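Local coordinates for protein FAD-binding oxidoreductase (Gulosibacter chungangensis, PDB 7PBG) that oxidises 4-ethylphenol and related 4-alkylphenols with a covalently bound FAD, a dehydrogenation that can yield 4-vinylphenol, at residues A[69-74]-A[183-188]; A[90-95]-A[475-480]; A[271-276]-A[322-327]; A[281-286]-A[428-433]. One frame throughout, in Å; residues are numbered along the deposited sequence.

How the interactions relate
Interaction 2 lies deepest, its centre about 8 Å from that of the chain, and joins two loops beside the cofactor by stacking and polar bonds. Interaction 1 lies farthest out, about 25 Å from centre to centre, where a helix and a strand of the FAD-binding part, with the turn after it, meet through valine methyls and where Arg72 and Asp188 are exposed. Interactions 3 and 4 both reach the eight-stranded antiparallel sheet and touch each other where Ala275 meets Ile432 and Ile433; yet 271-276 holds its strand by a glutamine amide and two waters, whereas 281-286 packs on 428-433 almost wholly through apolar groups.

Interaction 1 (A[69-74]-A[183-188]); sequences VIVRIA and EVVLAD
Val71 pushes both of its methyl groups against the 183-188 segment, and the two branches do different work. CG1, set opposite the backbone N by a chi1 of 168°, lies close against the chain turn, 3.1 Å from the carbonyl O of Ala187, and also reaches Leu186 O. CG2 meets a methyl of like kind, with Val71 CG2 and Val185 CG1 4.1 Å apart, the two valine side chains sliding past each other in opposite directions. Toward solvent, the aliphatic start of Arg72 passes Asp188, its CG 4.1 Å from Asp188 O. One shell out, Asn75 ND2 hydrogen-bonds to both Val71 O and Ala187 O, tying the helix to the turn that CG1 covers, while Asp188 OD1 accepts from Glu190 N. Val185 is flanked by Thr64, Val67 and Gln68 of the same helix, and Val71 also touches Ile227. This is helix-on-sheet packing within the FAD-binding domain of the PCMH-type fold: helix 64-77 lies against strand 179-186 and the turn that follows it.

Interaction 2 (A[90-95]-A[475-480]); sequences LGYGGS and IYRAHN. With FAD (flavin-adenine dinucleotide), chain C.
The ring of Tyr92 and the guanidinium of Arg477 lie flat on each other, planes 8° apart and centres 4.2 Å apart; Tyr92 also stacks with Phe397. The ring edge meets the backbone at Ala478 C and His479 N. The imidazole of His479, its NE2 bonded to Asp43, carries Gly93 CA over one face, 3.8 Å from its centroid; a CB on Gly93 would run into Asn480 OD1. An extended chain, CG anti to the backbone N (chi1 -167°), takes the Arg477 guanidinium across the tyrosine to FAD: Arg477 NH2 donates to FAD O3' (2.7 Å) and Arg477 NH1 to FAD O2 (3.2 Å). Here the loop of the FAD-binding domain, with a G1 beta bulge at Gly93 and Gly94, meets the C-terminal domain of the vanillyl-alcohol-oxidase-like fold. Replacing Tyr92 with an alanine would probably strip the guanidinium of its flat support, leaving its position to polar bonds, among them those of Glu164 with NE and Asn89 with NH2. A weak bond joins Asn480 N to Tyr92 O, and a water bridges Gly91 O and His479 N.

Interaction 3 (A[271-276]-A[322-327]); sequences PLQAAP and GTCYGP
The amide of Gln273 is laid alongside the backbone of Tyr325 and uses both of its ends there. Gln273 OE1 accepts from Tyr325 N at 2.8 Å, the bond being nearly straight at 165° although the donor is tilted from the carbonyl plane of the glutamine. Gln273 NE2 returns a bond of 2.8 Å to Tyr325 O, this one in the carbonyl plane and on a lone pair, so the paired bonds fix the rotation of the amide. The reach comes from a side chain extended beyond CG, with chi2 at 166°. Gln273 OE1 also lies 3.2 Å from Cys324 CA and at the edge of the Tyr325 ring. That ring has Thr323 CG2 over one face; obliquely to it comes Ala274, whose CB is 4.0 Å from Tyr325 CE2. The phenol OH is held by Asn375 O. Farther along, Pro276 CB packs on Gly322 CA at 4.3 Å. Where the backbones stand too far apart for direct bonding, water fills in: one links Gln273 N to Thr323 O, another Ala274 O to Thr323 N. Buried Ala274 N has no polar partner. The loop leading into strand 277-280 thus runs beside strand 318-326, joined to it by an amide and waters, while that strand pairs with strand 241-249 in the eight-stranded antiparallel sheet, probably that of the substrate-binding domain, as in relatives of the vanillyl-alcohol oxidase type.

Interaction 4 (A[281-286]-A[428-433]); sequences VTFDAA and LAQFII
Thr282 opens the contact with its methyl, CG2, which meets Leu428 CD1 at 3.7 Å, the two side chains crossing at about a right angle. Phe283 follows and contributes most on the helix side. Leu428 CG packs on its backbone, and Leu428 CB sits 3.9 Å from Phe283 CG. With CG opposite the backbone N (chi1 -161°), the ring is carried out along the strand: its edge points CD1 at Ala429 O, 3.7 Å away in the ring plane, and CE1 comes within 3.9 Å of Gln430 OE1. The Gln430 amide is turned only 8° from the ring plane, and its OE1 accepts from Arg279 NE, an arginine that also makes a cation-pi contact with Phe283. Cutting Phe283 back to an alanine is likely to open a gap beside Leu428 and leave Arg279 without its aromatic partner. One turn on, Ala286 CB rests against Leu428 CD2. The axes of 281-286 and 428-433 approach to 6.6 Å, their N-to-C directions 114° apart. The contact borders the flavin pocket, Phe283 lying about 5 Å from FAD (side chain to cofactor). Strand 426-433 sits between strands 277-280 and 438-447, Leu443 of the latter touching both Phe283 and Leu428, while helix 303-313 packs on Val281 and Ala285.

Interaction 1 (A[69-74]-A[183-188])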
loop_
_atom_site.group_PDB
_atom_site.type_symbol
_atom_site.label_atom_id
_atom_site.label_comp_id
_atom_site.label_asym_id
_atom_site.label_seq_id
_atom_site.Cartn_x
_atom_site.Cartn_y
_atom_site.Cartn_z
ATOM N N VAL A 69 27.695 -11.214 -4.005
ATOM C CA VAL A 69 28.733 -12.278 -4.048
ATOM C C VAL A 69 28.483 -13.228 -2.892
ATOM O O VAL A 69 28.638 -14.446 -3.102
ATOM C CB VAL A 69 30.186 -11.755 -4.077
ATOM C CG1 VAL A 69 30.555 -10.922 -2.898
ATOM C CG2 VAL A 69 31.195 -12.899 -4.226
ATOM N N ILE A 70 28.097 -12.734 -1.713
ATOM C CA ILE A 70 27.758 -13.632 -0.556
ATOM C C ILE A 70 26.586 -14.555 -0.931
ATOM O O ILE A 70 26.610 -15.780 -0.631
ATOM C CB ILE A 70 27.444 -12.816 0.710
ATOM C CG1 ILE A 70 28.701 -12.116 1.242
ATOM C CG2 ILE A 70 26.769 -13.655 1.789
ATOM C CD1 ILE A 70 28.392 -10.874 2.065
ATOM N N VAL A 71 25.566 -14.005 -1.568
ATOM C CA VAL A 71 24.369 -14.810 -1.941
ATOM C C VAL A 71 24.769 -15.899 -2.955
ATOM O O VAL A 71 24.246 -17.033 -2.861
ATOM C CB VAL A 71 23.283 -13.877 -2.486
ATOM C CG1 VAL A 71 22.182 -14.700 -3.144
ATOM C CG2 VAL A 71 22.706 -13.026 -1.365
ATOM N N ARG A 72 25.623 -15.556 -3.917
ATOM C CA ARG A 72 26.056 -16.516 -4.962
ATOM C C ARG A 72 26.791 -17.662 -4.280
ATOM O O ARG A 72 26.497 -18.828 -4.602
ATOM C CB ARG A 72 26.919 -15.838 -6.015
ATOM C CG ARG A 72 26.119 -14.901 -6.903
ATOM C CD ARG A 72 27.044 -14.059 -7.749
ATOM N NE ARG A 72 26.284 -13.036 -8.448
ATOM C CZ ARG A 72 26.701 -11.797 -8.673
ATOM N NH1 ARG A 72 27.860 -11.368 -8.208
ATOM N NH2 ARG A 72 25.911 -10.970 -9.325
ATOM N N ILE A 73 27.737 -17.326 -3.407
ATOM C CA ILE A 73 28.507 -18.346 -2.642
ATOM C C ILE A 73 27.516 -19.190 -1.842
ATOM O O ILE A 73 27.682 -20.423 -1.776
ATOM C CB ILE A 73 29.599 -17.708 -1.768
ATOM C CG1 ILE A 73 30.679 -17.067 -2.635
ATOM C CG2 ILE A 73 30.186 -18.727 -0.799
ATOM C CD1 ILE A 73 31.519 -16.043 -1.913
ATOM N N ALA A 74 26.560 -18.577 -1.155
ATOM C CA ALA A 74 25.577 -19.324 -0.334
ATOM C C ALA A 74 24.823 -20.343 -1.185
ATOM O O ALA A 74 24.612 -21.478 -0.739
ATOM C CB ALA A 74 24.625 -18.368 0.360
ATOM N N GLU A 183 15.974 -1.188 -3.411
ATOM C CA GLU A 183 16.946 -2.036 -4.117
ATOM C C GLU A 183 17.028 -3.340 -3.336
ATOM O O GLU A 183 17.191 -3.293 -2.087
ATOM C CB GLU A 183 18.304 -1.335 -4.218
ATOM C CG GLU A 183 19.331 -2.143 -5.005
ATOM C CD GLU A 183 20.647 -1.393 -5.179
ATOM O OE1 GLU A 183 21.435 -1.394 -4.242
ATOM O OE2 GLU A 183 20.849 -0.756 -6.225
ATOM N N VAL A 184 16.948 -4.456 -4.050
ATOM C CA VAL A 184 16.851 -5.786 -3.436
ATOM C C VAL A 184 17.817 -6.699 -4.169
ATOM O O VAL A 184 17.721 -6.823 -5.368
ATOM C CB VAL A 184 15.390 -6.321 -3.425
ATOM C CG1 VAL A 184 15.292 -7.653 -2.741
ATOM C CG2 VAL A 184 14.438 -5.351 -2.751
ATOM N N VAL A 185 18.645 -7.402 -3.419
ATOM C CA VAL A 185 19.425 -8.539 -3.986
ATOM C C VAL A 185 18.539 -9.755 -3.812
ATOM O O VAL A 185 18.203 -10.128 -2.688
ATOM C CB VAL A 185 20.790 -8.681 -3.307
ATOM C CG1 VAL A 185 21.492 -9.922 -3.833
ATOM C CG2 VAL A 185 21.606 -7.430 -3.487
ATOM N N LEU A 186 18.169 -10.351 -4.925
ATOM C CA LEU A 186 17.316 -11.543 -4.945
ATOM C C LEU A 186 18.182 -12.760 -4.597
ATOM O O LEU A 186 19.391 -12.641 -4.496
ATOM C CB LEU A 186 16.632 -11.701 -6.303
ATOM C CG LEU A 186 15.686 -10.562 -6.676
ATOM C CD1 LEU A 186 15.248 -10.682 -8.147
ATOM C CD2 LEU A 186 14.486 -10.545 -5.763
ATOM N N ALA A 187 17.538 -13.888 -4.412
ATOM C CA ALA A 187 18.130 -15.124 -3.839
ATOM C C ALA A 187 19.131 -15.769 -4.796
ATOM O O ALA A 187 19.924 -16.555 -4.284
ATOM C CB ALA A 187 17.036 -16.095 -3.449
ATOM N N ASP A 188 19.201 -15.345 -6.065
ATOM C CA ASP A 188 20.230 -15.768 -7.052
ATOM C C ASP A 188 21.344 -14.732 -7.181
ATOM O O ASP A 188 22.220 -14.904 -8.037
ATOM C CB ASP A 188 19.592 -16.050 -8.413
ATOM C CG ASP A 188 19.065 -14.827 -9.148
ATOM O OD1 ASP A 188 18.780 -13.789 -8.488
ATOM O OD2 ASP A 188 18.926 -14.938 -10.378
#

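Interaction 2 (A[90-95]-A[475-480])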
loop_
_atom_site.group_PDB
_atom_site.type_symbol
_atom_site.label_atom_id
_atom_site.label_comp_id
_atom_site.label_asym_id
_atom_site.label_seq_id
_atom_site.Cartn_x
_atom_site.Cartn_y
_atom_site.Cartn_z
ATOM N N LEU A 90 13.830 -6.993 18.779
ATOM C CA LEU A 90 13.533 -7.478 20.131
ATOM C C LEU A 90 12.049 -7.781 20.231
ATOM O O LEU A 90 11.220 -6.941 19.790
ATOM C CB LEU A 90 13.938 -6.425 21.157
ATOM C CG LEU A 90 15.435 -6.173 21.245
ATOM C CD1 LEU A 90 15.644 -5.058 22.233
ATOM C CD2 LEU A 90 16.219 -7.419 21.631
ATOM N N GLY A 91 11.747 -8.940 20.808
ATOM C CA GLY A 91 10.382 -9.440 21.003
ATOM C C GLY A 91 9.905 -10.312 19.868
ATOM O O GLY A 91 8.782 -10.900 20.001
ATOM N N TYR A 92 10.727 -10.422 18.795
ATOM C CA TYR A 92 10.382 -11.165 17.566
ATOM C C TYR A 92 11.573 -12.027 17.158
ATOM O O TYR A 92 11.503 -12.644 16.094
ATOM C CB TYR A 92 9.946 -10.197 16.466
ATOM C CG TYR A 92 8.699 -9.422 16.835
ATOM C CD1 TYR A 92 7.426 -9.985 16.796
ATOM C CD2 TYR A 92 8.793 -8.069 17.040
ATOM C CE1 TYR A 92 6.297 -9.226 17.115
ATOM C CE2 TYR A 92 7.687 -7.298 17.345
ATOM C CZ TYR A 92 6.422 -7.867 17.309
ATOM O OH TYR A 92 5.378 -7.063 17.631
ATOM N N GLY A 93 12.637 -12.062 17.954
ATOM C CA GLY A 93 13.789 -12.925 17.675
ATOM C C GLY A 93 15.096 -12.161 17.665
ATOM O O GLY A 93 16.104 -12.806 17.509
ATOM N N GLY A 94 15.082 -10.829 17.781
ATOM C CA GLY A 94 16.323 -10.041 17.773
ATOM C C GLY A 94 17.016 -10.147 16.431
ATOM O O GLY A 94 16.416 -9.727 15.425
ATOM N N SER A 95 18.266 -10.602 16.406
ATOM C CA SER A 95 19.044 -10.843 15.163
ATOM C C SER A 95 19.098 -12.338 14.849
ATOM O O SER A 95 19.789 -12.723 13.902
ATOM C CB SER A 95 20.422 -10.262 15.301
ATOM O OG SER A 95 21.056 -10.788 16.465
ATOM N N ILE A 475 -2.711 -12.935 14.481
ATOM C CA ILE A 475 -1.382 -12.336 14.769
ATOM C C ILE A 475 -0.786 -11.979 13.417
ATOM O O ILE A 475 -0.803 -12.837 12.531
ATOM C CB ILE A 475 -0.540 -13.363 15.553
ATOM C CG1 ILE A 475 -1.095 -13.581 16.964
ATOM C CG2 ILE A 475 0.915 -12.956 15.567
ATOM C CD1 ILE A 475 -1.063 -12.349 17.814
ATOM N N TYR A 476 -0.181 -10.819 13.258
ATOM C CA TYR A 476 0.427 -10.462 11.950
ATOM C C TYR A 476 1.916 -10.135 12.095
ATOM O O TYR A 476 2.474 -9.705 11.131
ATOM C CB TYR A 476 -0.284 -9.233 11.395
ATOM C CG TYR A 476 -0.288 -8.105 12.377
ATOM C CD1 TYR A 476 0.813 -7.272 12.512
ATOM C CD2 TYR A 476 -1.321 -7.970 13.281
ATOM C CE1 TYR A 476 0.855 -6.312 13.505
ATOM C CE2 TYR A 476 -1.310 -6.994 14.256
ATOM C CZ TYR A 476 -0.199 -6.180 14.380
ATOM O OH TYR A 476 -0.182 -5.216 15.341
ATOM N N ARG A 477 2.517 -10.424 13.236
ATOM C CA ARG A 477 3.980 -10.271 13.442
ATOM C C ARG A 477 4.322 -11.201 14.597
ATOM O O ARG A 477 3.617 -11.183 15.598
ATOM C CB ARG A 477 4.310 -8.819 13.751
ATOM C CG ARG A 477 5.799 -8.506 13.662
ATOM C CD ARG A 477 6.106 -7.087 13.912
ATOM N NE ARG A 477 7.524 -6.804 14.006
ATOM C CZ ARG A 477 7.984 -5.611 14.281
ATOM N NH1 ARG A 477 7.135 -4.616 14.445
ATOM N NH2 ARG A 477 9.265 -5.397 14.376
ATOM N N ALA A 478 5.324 -12.036 14.438
ATOM C CA ALA A 478 5.589 -13.020 15.501
ATOM C C ALA A 478 7.060 -13.409 15.552
ATOM O O ALA A 478 7.716 -13.508 14.518
ATOM C CB ALA A 478 4.693 -14.203 15.263
ATOM N N HIS A 479 7.496 -13.752 16.755
ATOM C CA HIS A 479 8.814 -14.333 17.036
ATOM C C HIS A 479 9.051 -15.565 16.154
ATOM O O HIS A 479 8.083 -16.358 15.886
ATOM C CB HIS A 479 8.915 -14.646 18.531
ATOM C CG HIS A 479 10.291 -14.941 19.013
ATOM N ND1 HIS A 479 10.979 -16.127 18.737
ATOM C CD2 HIS A 479 11.116 -14.210 19.794
ATOM C CE1 HIS A 479 12.184 -16.089 19.341
ATOM N NE2 HIS A 479 12.270 -14.931 20.036
ATOM N N ASN A 480 10.293 -15.738 15.736
ATOM C CA ASN A 480 10.795 -16.977 15.075
ATOM C C ASN A 480 10.118 -18.225 15.658
ATOM O O ASN A 480 9.631 -19.070 14.871
ATOM C CB ASN A 480 12.295 -17.179 15.263
ATOM C CG ASN A 480 13.140 -16.080 14.670
ATOM O OD1 ASN A 480 12.620 -15.180 13.988
ATOM N ND2 ASN A 480 14.446 -16.167 14.883
HETATM P PA FAD C . 15.911 -5.631 11.881
HETATM O O1A FAD C . 16.120 -6.556 13.036
HETATM O O2A FAD C . 17.121 -5.119 11.139
HETATM O O5B FAD C . 14.986 -6.358 10.843
HETATM C C5B FAD C . 13.826 -7.074 11.242
HETATM C C4B FAD C . 13.583 -8.158 10.221
HETATM O O4B FAD C . 13.279 -7.578 8.919
HETATM C C3B FAD C . 14.766 -9.098 9.940
HETATM O O3B FAD C . 14.851 -10.133 10.916
HETATM C C2B FAD C . 14.490 -9.554 8.499
HETATM O O2B FAD C . 13.533 -10.597 8.515
HETATM C C1B FAD C . 13.941 -8.275 7.876
HETATM N N9A FAD C . 14.938 -7.405 7.311
HETATM C C8A FAD C . 15.467 -6.303 7.904
HETATM N N7A FAD C . 16.332 -5.701 7.141
HETATM C C5A FAD C . 16.423 -6.481 6.013
HETATM C C6A FAD C . 17.141 -6.328 4.823
HETATM N N6A FAD C . 18.018 -5.336 4.618
HETATM N N1A FAD C . 16.984 -7.288 3.884
HETATM C C2A FAD C . 16.093 -8.287 4.112
HETATM N N3A FAD C . 15.338 -8.508 5.180
HETATM C C4A FAD C . 15.558 -7.552 6.107
HETATM N N1 FAD C . 8.198 -2.223 16.849
HETATM C C2 FAD C . 7.460 -1.366 16.165
HETATM O O2 FAD C . 7.291 -1.504 14.925
HETATM N N3 FAD C . 6.936 -0.269 16.744
HETATM C C4 FAD C . 7.051 -0.017 18.081
HETATM O O4 FAD C . 6.607 1.050 18.548
HETATM C C4X FAD C . 7.774 -0.911 18.848
HETATM N N5 FAD C . 7.868 -0.676 20.129
HETATM C C5X FAD C . 8.603 -1.575 20.864
HETATM C C6 FAD C . 8.741 -1.332 22.238
HETATM C C7 FAD C . 9.508 -2.148 23.047
HETATM C C7M FAD C . 9.639 -1.833 24.522
HETATM C C8 FAD C . 10.173 -3.245 22.458
HETATM C C8M FAD C . 11.015 -4.160 23.295
HETATM C C9 FAD C . 10.016 -3.514 21.114
HETATM C C9A FAD C . 9.247 -2.686 20.275
HETATM N N10 FAD C . 9.118 -2.894 18.905
HETATM C C10 FAD C . 8.382 -2.000 18.141
HETATM C "C1'" FAD C . 9.834 -3.991 18.204
HETATM C "C2'" FAD C . 11.229 -3.587 17.702
HETATM O "O2'" FAD C . 11.951 -2.809 18.716
HETATM C "C3'" FAD C . 11.243 -2.715 16.430
HETATM O "O3'" FAD C . 10.312 -3.203 15.495
HETATM C "C4'" FAD C . 12.605 -2.577 15.735
HETATM O "O4'" FAD C . 12.638 -1.374 14.952
HETATM C "C5'" FAD C . 12.894 -3.770 14.864
HETATM O "O5'" FAD C . 14.300 -4.042 14.783
HETATM P P FAD C . 15.204 -3.423 13.622
HETATM O O1P FAD C . 16.634 -3.466 14.072
HETATM O O2P FAD C . 14.606 -2.095 13.284
HETATM O O3P FAD C . 14.991 -4.416 12.387
HETATM O O HOH W 1 6.404 -12.359 19.075
#

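Interaction 3 (A[271-276]-A[322-327])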
loop_
_atom_site.group_PDB
_atom_site.type_symbol
_atom_site.label_atom_id
_atom_site.label_comp_id
_atom_site.label_asym_id
_atom_site.label_seq_id
_atom_site.Cartn_x
_atom_site.Cartn_y
_atom_site.Cartn_z
ATOM N N PRO A 271 -10.954 14.406 14.510
ATOM C CA PRO A 271 -9.799 15.143 15.063
ATOM C C PRO A 271 -8.601 14.332 15.559
ATOM O O PRO A 271 -7.583 14.886 15.858
ATOM C CB PRO A 271 -10.446 15.803 16.286
ATOM C CG PRO A 271 -11.421 14.783 16.754
ATOM C CD PRO A 271 -12.061 14.352 15.465
ATOM N N LEU A 272 -8.661 13.003 15.508
ATOM C CA LEU A 272 -7.490 12.178 15.817
ATOM C C LEU A 272 -6.738 11.984 14.495
ATOM O O LEU A 272 -7.160 11.147 13.652
ATOM C CB LEU A 272 -7.910 10.870 16.496
ATOM C CG LEU A 272 -8.435 10.958 17.935
ATOM C CD1 LEU A 272 -8.968 9.607 18.400
ATOM C CD2 LEU A 272 -7.337 11.446 18.885
ATOM N N GLN A 273 -5.717 12.823 14.295
ATOM C CA GLN A 273 -4.941 12.889 13.031
ATOM C C GLN A 273 -3.878 11.803 12.986
ATOM O O GLN A 273 -3.452 11.416 11.855
ATOM C CB GLN A 273 -4.290 14.259 12.947
ATOM C CG GLN A 273 -5.304 15.377 12.830
ATOM C CD GLN A 273 -4.570 16.672 13.093
ATOM O OE1 GLN A 273 -4.329 17.006 14.246
ATOM N NE2 GLN A 273 -4.367 17.479 12.038
ATOM N N ALA A 274 -3.468 11.337 14.155
ATOM C CA ALA A 274 -2.648 10.125 14.294
ATOM C C ALA A 274 -3.397 9.174 15.214
ATOM O O ALA A 274 -4.145 9.626 16.075
ATOM C CB ALA A 274 -1.273 10.519 14.810
ATOM N N ALA A 275 -3.171 7.881 15.039
ATOM C CA ALA A 275 -3.817 6.839 15.856
ATOM C C ALA A 275 -3.284 6.966 17.283
ATOM O O ALA A 275 -2.079 6.943 17.495
ATOM C CB ALA A 275 -3.524 5.498 15.259
ATOM N N PRO A 276 -4.137 7.293 18.277
ATOM C CA PRO A 276 -3.641 7.370 19.630
ATOM C C PRO A 276 -3.354 5.977 20.189
ATOM O O PRO A 276 -3.836 4.999 19.641
ATOM C CB PRO A 276 -4.733 8.150 20.377
ATOM C CG PRO A 276 -5.998 7.810 19.611
ATOM C CD PRO A 276 -5.574 7.634 18.174
ATOM N N GLY A 322 -2.149 11.107 22.557
ATOM C CA GLY A 322 -2.307 11.556 21.179
ATOM C C GLY A 322 -1.620 12.892 20.923
ATOM O O GLY A 322 -1.114 13.530 21.862
ATOM N N THR A 323 -1.686 13.316 19.671
ATOM C CA THR A 323 -1.101 14.586 19.189
ATOM C C THR A 323 -1.947 15.152 18.053
ATOM O O THR A 323 -2.511 14.416 17.233
ATOM C CB THR A 323 0.366 14.391 18.795
ATOM O OG1 THR A 323 1.080 13.810 19.876
ATOM C CG2 THR A 323 1.003 15.694 18.347
ATOM N N CYS A 324 -2.111 16.463 18.073
ATOM C CA CYS A 324 -2.755 17.257 17.019
ATOM C C CYS A 324 -1.671 18.056 16.289
ATOM O O CYS A 324 -0.622 18.487 16.902
ATOM C CB CYS A 324 -3.804 18.162 17.638
ATOM S SG CYS A 324 -5.271 17.221 18.132
ATOM N N TYR A 325 -1.883 18.203 14.999
ATOM C CA TYR A 325 -0.896 18.769 14.039
ATOM C C TYR A 325 -1.562 19.861 13.226
ATOM O O TYR A 325 -2.652 19.613 12.680
ATOM C CB TYR A 325 -0.384 17.703 13.069
ATOM C CG TYR A 325 0.147 16.469 13.748
ATOM C CD1 TYR A 325 1.505 16.290 13.939
ATOM C CD2 TYR A 325 -0.703 15.510 14.269
ATOM C CE1 TYR A 325 2.020 15.164 14.563
ATOM C CE2 TYR A 325 -0.202 14.406 14.932
ATOM C CZ TYR A 325 1.170 14.201 15.052
ATOM O OH TYR A 325 1.647 13.089 15.723
ATOM N N GLY A 326 -0.890 20.994 13.068
ATOM C CA GLY A 326 -1.310 21.995 12.075
ATOM C C GLY A 326 -1.139 23.389 12.628
ATOM O O GLY A 326 -0.504 23.567 13.653
ATOM N N PRO A 327 -1.777 24.373 11.980
ATOM C CA PRO A 327 -1.841 25.700 12.556
ATOM C C PRO A 327 -2.666 25.641 13.839
ATOM O O PRO A 327 -3.564 24.792 13.973
ATOM C CB PRO A 327 -2.541 26.533 11.486
ATOM C CG PRO A 327 -3.324 25.554 10.670
ATOM C CD PRO A 327 -2.653 24.190 10.813
HETATM O O HOH W 2 -4.913 13.808 16.923
HETATM O O HOH W 3 -2.592 10.781 18.218
#

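Interaction 4 (A[281-286]-A[428-433])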
loop_
_atom_site.group_PDB
_atom_site.type_symbol
_atom_site.label_atom_id
_atom_site.label_comp_id
_atom_site.label_asym_id
_atom_site.label_seq_id
_atom_site.Cartn_x
_atom_site.Cartn_y
_atom_site.Cartn_z
ATOM N N VAL A 281 -1.794 1.053 33.137
ATOM C CA VAL A 281 -0.884 1.730 34.109
ATOM C C VAL A 281 0.432 0.966 34.188
ATOM O O VAL A 281 1.535 1.614 34.300
ATOM C CB VAL A 281 -1.543 1.928 35.482
ATOM C CG1 VAL A 281 -1.888 0.646 36.185
ATOM C CG2 VAL A 281 -0.647 2.792 36.357
ATOM N N THR A 282 0.421 -0.346 34.075
ATOM C CA THR A 282 1.688 -1.091 34.224
ATOM C C THR A 282 2.687 -0.664 33.144
ATOM O O THR A 282 3.915 -0.550 33.456
ATOM C CB THR A 282 1.441 -2.597 34.163
ATOM O OG1 THR A 282 0.404 -2.868 35.104
ATOM C CG2 THR A 282 2.674 -3.385 34.540
ATOM N N PHE A 283 2.215 -0.435 31.916
ATOM C CA PHE A 283 3.124 -0.093 30.799
ATOM C C PHE A 283 3.754 1.251 31.135
ATOM O O PHE A 283 4.983 1.405 31.114
ATOM C CB PHE A 283 2.340 -0.160 29.492
ATOM C CG PHE A 283 3.175 -0.279 28.247
ATOM C CD1 PHE A 283 2.605 -0.811 27.113
ATOM C CD2 PHE A 283 4.502 0.107 28.216
ATOM C CE1 PHE A 283 3.344 -0.930 25.953
ATOM C CE2 PHE A 283 5.254 -0.030 27.056
ATOM C CZ PHE A 283 4.654 -0.489 25.910
ATOM N N ASP A 284 2.926 2.234 31.509
ATOM C CA ASP A 284 3.494 3.563 31.824
ATOM C C ASP A 284 4.436 3.441 33.015
ATOM O O ASP A 284 5.522 4.046 32.993
ATOM C CB ASP A 284 2.416 4.620 32.082
ATOM C CG ASP A 284 2.108 5.547 30.904
ATOM O OD1 ASP A 284 2.691 5.368 29.779
ATOM O OD2 ASP A 284 1.299 6.476 31.138
ATOM N N ALA A 285 4.015 2.776 34.080
ATOM C CA ALA A 285 4.850 2.618 35.288
ATOM C C ALA A 285 6.216 2.039 34.896
ATOM O O ALA A 285 7.248 2.550 35.300
ATOM C CB ALA A 285 4.113 1.747 36.280
ATOM N N ALA A 286 6.229 1.033 34.048
ATOM C CA ALA A 286 7.489 0.329 33.717
ATOM C C ALA A 286 8.460 1.234 32.925
ATOM O O ALA A 286 9.659 0.930 32.901
ATOM C CB ALA A 286 7.150 -0.936 32.996
ATOM N N LEU A 428 1.973 -5.863 30.148
ATOM C CA LEU A 428 1.937 -4.474 29.691
ATOM C C LEU A 428 1.054 -4.470 28.446
ATOM O O LEU A 428 1.261 -5.303 27.554
ATOM C CB LEU A 428 3.355 -3.988 29.410
ATOM C CG LEU A 428 4.167 -3.651 30.660
ATOM C CD1 LEU A 428 4.356 -4.846 31.586
ATOM C CD2 LEU A 428 5.508 -3.088 30.226
ATOM N N ALA A 429 0.059 -3.606 28.434
ATOM C CA ALA A 429 -1.011 -3.696 27.426
ATOM C C ALA A 429 -1.107 -2.370 26.711
ATOM O O ALA A 429 -1.066 -1.303 27.375
ATOM C CB ALA A 429 -2.323 -4.083 28.056
ATOM N N GLN A 430 -1.221 -2.424 25.393
ATOM C CA GLN A 430 -1.629 -1.231 24.639
ATOM C C GLN A 430 -2.758 -1.666 23.703
ATOM O O GLN A 430 -2.708 -2.767 23.147
ATOM C CB GLN A 430 -0.362 -0.668 24.022
ATOM C CG GLN A 430 -0.532 0.633 23.261
ATOM C CD GLN A 430 0.823 1.286 23.215
ATOM O OE1 GLN A 430 1.308 1.838 24.212
ATOM N NE2 GLN A 430 1.498 1.125 22.101
ATOM N N PHE A 431 -3.727 -0.803 23.517
ATOM C CA PHE A 431 -4.746 -1.006 22.465
ATOM C C PHE A 431 -4.676 0.201 21.555
ATOM O O PHE A 431 -4.474 1.305 22.022
ATOM C CB PHE A 431 -6.145 -1.158 23.034
ATOM C CG PHE A 431 -6.413 -2.453 23.744
ATOM C CD1 PHE A 431 -6.980 -3.536 23.076
ATOM C CD2 PHE A 431 -6.014 -2.599 25.050
ATOM C CE1 PHE A 431 -7.191 -4.726 23.751
ATOM C CE2 PHE A 431 -6.218 -3.796 25.715
ATOM C CZ PHE A 431 -6.826 -4.848 25.069
ATOM N N ILE A 432 -4.776 -0.041 20.255
ATOM C CA ILE A 432 -4.729 1.051 19.237
ATOM C C ILE A 432 -5.833 0.737 18.226
ATOM O O ILE A 432 -5.869 -0.422 17.723
ATOM C CB ILE A 432 -3.346 1.119 18.567
ATOM C CG1 ILE A 432 -2.202 1.383 19.545
ATOM C CG2 ILE A 432 -3.367 2.138 17.434
ATOM C CD1 ILE A 432 -0.845 1.071 18.962
ATOM N N ILE A 433 -6.662 1.728 17.923
ATOM C CA ILE A 433 -7.391 1.756 16.621
ATOM C C ILE A 433 -6.497 2.505 15.602
ATOM O O ILE A 433 -6.263 3.681 15.781
ATOM C CB ILE A 433 -8.785 2.360 16.818
ATOM C CG1 ILE A 433 -9.628 1.442 17.710
ATOM C CG2 ILE A 433 -9.461 2.569 15.467
ATOM C CD1 ILE A 433 -10.828 2.119 18.275
#